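Local coordinates for protein chitin deacetylase 1 (Bombyx mori, PDB 5ZNT) that removes N-acetyl groups from the N-acetyl-D-glucosamine residues of chitin in a zinc-dependent reaction, yielding chitosan and acetate, at residues A[159-162]-A[168-171]. Numbering follows the deposited sequence.
Sequences TMME and YDST
Met161 carries the helix side of this contact alone, reaching across to the backbone that joins Tyr168 to Asp169. Its terminal methyl CE lies 3.1 Å from Tyr168 O, a close approach, and 3.5 Å from Asp169 N. The thioether also crosses the Asp169 side chain at about a right angle, with Met161 SD 3.8 Å from Asp169 CB. A long, flexible, apolar chain suits this place: it runs extended about CB-CG (chi2 -178°) and then turns about CG-SD (chi3 62°), which brings CE against the backbone of the strand. Phe166 and Val208 also touch it.

Asp169 offers Met161 only its methylene. With CG anti to the backbone N (chi1 172°), its carboxylate is carried on to Thr171. There OD2 accepts the backbone N of Thr171 at 2.9 Å, from well above the carboxylate plane, closing an Asx turn, while OD1 makes a short hydrogen bond, 2.5 Å, to Thr171 OG1 on its syn side. The short, acidic side chain thus grips both the backbone N and the hydroxyl of one threonine, whose OG1 also pairs with Ala147 N. An alanine at Asp169 would keep the CB that Met161 touches but would probably cost Thr171 both carboxylate partners, leaving the turn less firmly fixed. Glu210 sets a second carboxylate close to OD2.

From Tyr168 the ring packs on Met303 and Ile307 of helix 303-311, its hydroxyl hydrogen-bonded to Glu97. Backbone hydrogen bonds place strand 168-169 between the parallel strands 144-145 and 209-214. Met161 thus seats helix 154-163 on the second strand of a beta-alpha-beta unit begun by strand 144-145, in the carbohydrate esterase 4 part of the protein.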
ATOM      1  N   THR A 159       3.275  13.334  12.529  1.00 21.73           N
ATOM      2  CA  THR A 159       3.678  13.318  13.931  1.00 27.65           C
ATOM      3  C   THR A 159       3.231  12.018  14.601  1.00 25.11           C
ATOM      4  O   THR A 159       4.017  11.347  15.278  1.00 21.55           O
ATOM      5  CB  THR A 159       3.102  14.534  14.668  1.00 32.95           C
ATOM      6  OG1 THR A 159       3.565  15.741  14.041  1.00 30.10           O
ATOM      7  CG2 THR A 159       3.539  14.521  16.143  1.00 32.79           C
ATOM      8  N   MET A 160       1.970  11.636  14.393  1.00 25.46           N
ATOM      9  CA  MET A 160       1.502  10.358  14.928  1.00 25.41           C
ATOM     10  C   MET A 160       2.382   9.215  14.439  1.00 20.79           C
ATOM     11  O   MET A 160       2.832   8.376  15.228  1.00 24.67           O
ATOM     12  CB  MET A 160       0.039  10.121  14.532  1.00 17.99           C
ATOM     13  CG  MET A 160      -0.537   8.771  15.021  1.00 20.51           C
ATOM     14  SD  MET A 160      -0.108   7.365  13.959  1.00 22.24           S
ATOM     15  CE  MET A 160      -1.065   7.700  12.484  1.00 18.44           C
ATOM     16  N   MET A 161       2.635   9.156  13.135  1.00 23.96           N
ATOM     17  CA  MET A 161       3.322   7.980  12.601  1.00 22.70           C
ATOM     18  C   MET A 161       4.729   7.870  13.155  1.00 23.26           C
ATOM     19  O   MET A 161       5.221   6.760  13.407  1.00 23.21           O
ATOM     20  CB  MET A 161       3.335   8.034  11.074  1.00 22.59           C
ATOM     21  CG  MET A 161       1.934   7.856  10.492  1.00 20.05           C
ATOM     22  SD  MET A 161       1.916   7.856   8.703  1.00 23.09           S
ATOM     23  CE  MET A 161       2.926   6.419   8.359  1.00 19.25           C
ATOM     24  N   GLU A 162       5.388   9.005  13.381  1.00 24.67           N
ATOM     25  CA  GLU A 162       6.717   8.935  13.977  1.00 24.85           C
ATOM     26  C   GLU A 162       6.633   8.481  15.431  1.00 22.74           C
ATOM     27  O   GLU A 162       7.385   7.599  15.853  1.00 25.98           O
ATOM     28  CB  GLU A 162       7.440  10.281  13.861  1.00 26.58           C
ATOM     29  CG  GLU A 162       8.865  10.193  14.398  1.00 35.68           C
ATOM     30  CD  GLU A 162       9.737  11.414  14.086  1.00 36.15           C
ATOM     31  OE1 GLU A 162       9.338  12.288  13.278  1.00 28.77           O
ATOM     32  OE2 GLU A 162      10.836  11.482  14.674  1.00 35.75           O
ATOM     33  N   TYR A 168       6.155   3.696   7.005  1.00 17.84           N
ATOM     34  CA  TYR A 168       5.873   4.503   5.837  1.00 19.48           C
ATOM     35  C   TYR A 168       4.406   4.848   5.771  1.00 21.46           C
ATOM     36  O   TYR A 168       3.543   4.134   6.300  1.00 21.57           O
ATOM     37  CB  TYR A 168       6.283   3.804   4.536  1.00 19.20           C
ATOM     38  CG  TYR A 168       5.451   2.581   4.199  1.00 21.87           C
ATOM     39  CD1 TYR A 168       4.288   2.692   3.435  1.00 18.27           C
ATOM     40  CD2 TYR A 168       5.817   1.325   4.663  1.00 18.40           C
ATOM     41  CE1 TYR A 168       3.517   1.568   3.126  1.00 18.79           C
ATOM     42  CE2 TYR A 168       5.046   0.196   4.370  1.00 20.76           C
ATOM     43  CZ  TYR A 168       3.909   0.329   3.595  1.00 18.55           C
ATOM     44  OH  TYR A 168       3.139  -0.771   3.310  1.00 18.70           O
ATOM     45  N   ASP A 169       4.141   5.943   5.073  1.00 19.51           N
ATOM     46  CA  ASP A 169       2.822   6.321   4.623  1.00 18.01           C
ATOM     47  C   ASP A 169       2.727   6.126   3.115  1.00 21.64           C
ATOM     48  O   ASP A 169       3.718   6.268   2.390  1.00 21.17           O
ATOM     49  CB  ASP A 169       2.542   7.779   4.975  1.00 20.90           C
ATOM     50  CG  ASP A 169       1.269   8.272   4.368  1.00 21.80           C
ATOM     51  OD1 ASP A 169       0.196   7.821   4.816  1.00 20.07           O
ATOM     52  OD2 ASP A 169       1.320   9.080   3.421  1.00 21.49           O
ATOM     53  N   SER A 170       1.528   5.776   2.643  1.00 17.36           N
ATOM     54  CA  SER A 170       1.214   5.774   1.210  1.00 21.36           C
ATOM     55  C   SER A 170      -0.166   6.409   1.061  1.00 18.13           C
ATOM     56  O   SER A 170      -1.159   5.763   0.714  1.00 19.07           O
ATOM     57  CB  SER A 170       1.258   4.378   0.586  1.00 20.47           C
ATOM     58  OG  SER A 170       1.141   4.483  -0.843  1.00 15.99           O
ATOM     59  N   THR A 171      -0.222   7.699   1.348  1.00 17.16           N
ATOM     60  CA  THR A 171      -1.430   8.502   1.198  1.00 18.57           C
ATOM     61  C   THR A 171      -1.236   9.703   0.276  1.00 20.23           C
ATOM     62  O   THR A 171      -2.202  10.171  -0.328  1.00 20.02           O
ATOM     63  CB  THR A 171      -1.892   9.005   2.575  1.00 19.27           C
ATOM     64  OG1 THR A 171      -1.953   7.906   3.495  1.00 23.10           O
ATOM     65  CG2 THR A 171      -3.237   9.701   2.491  1.00 18.00           C
TER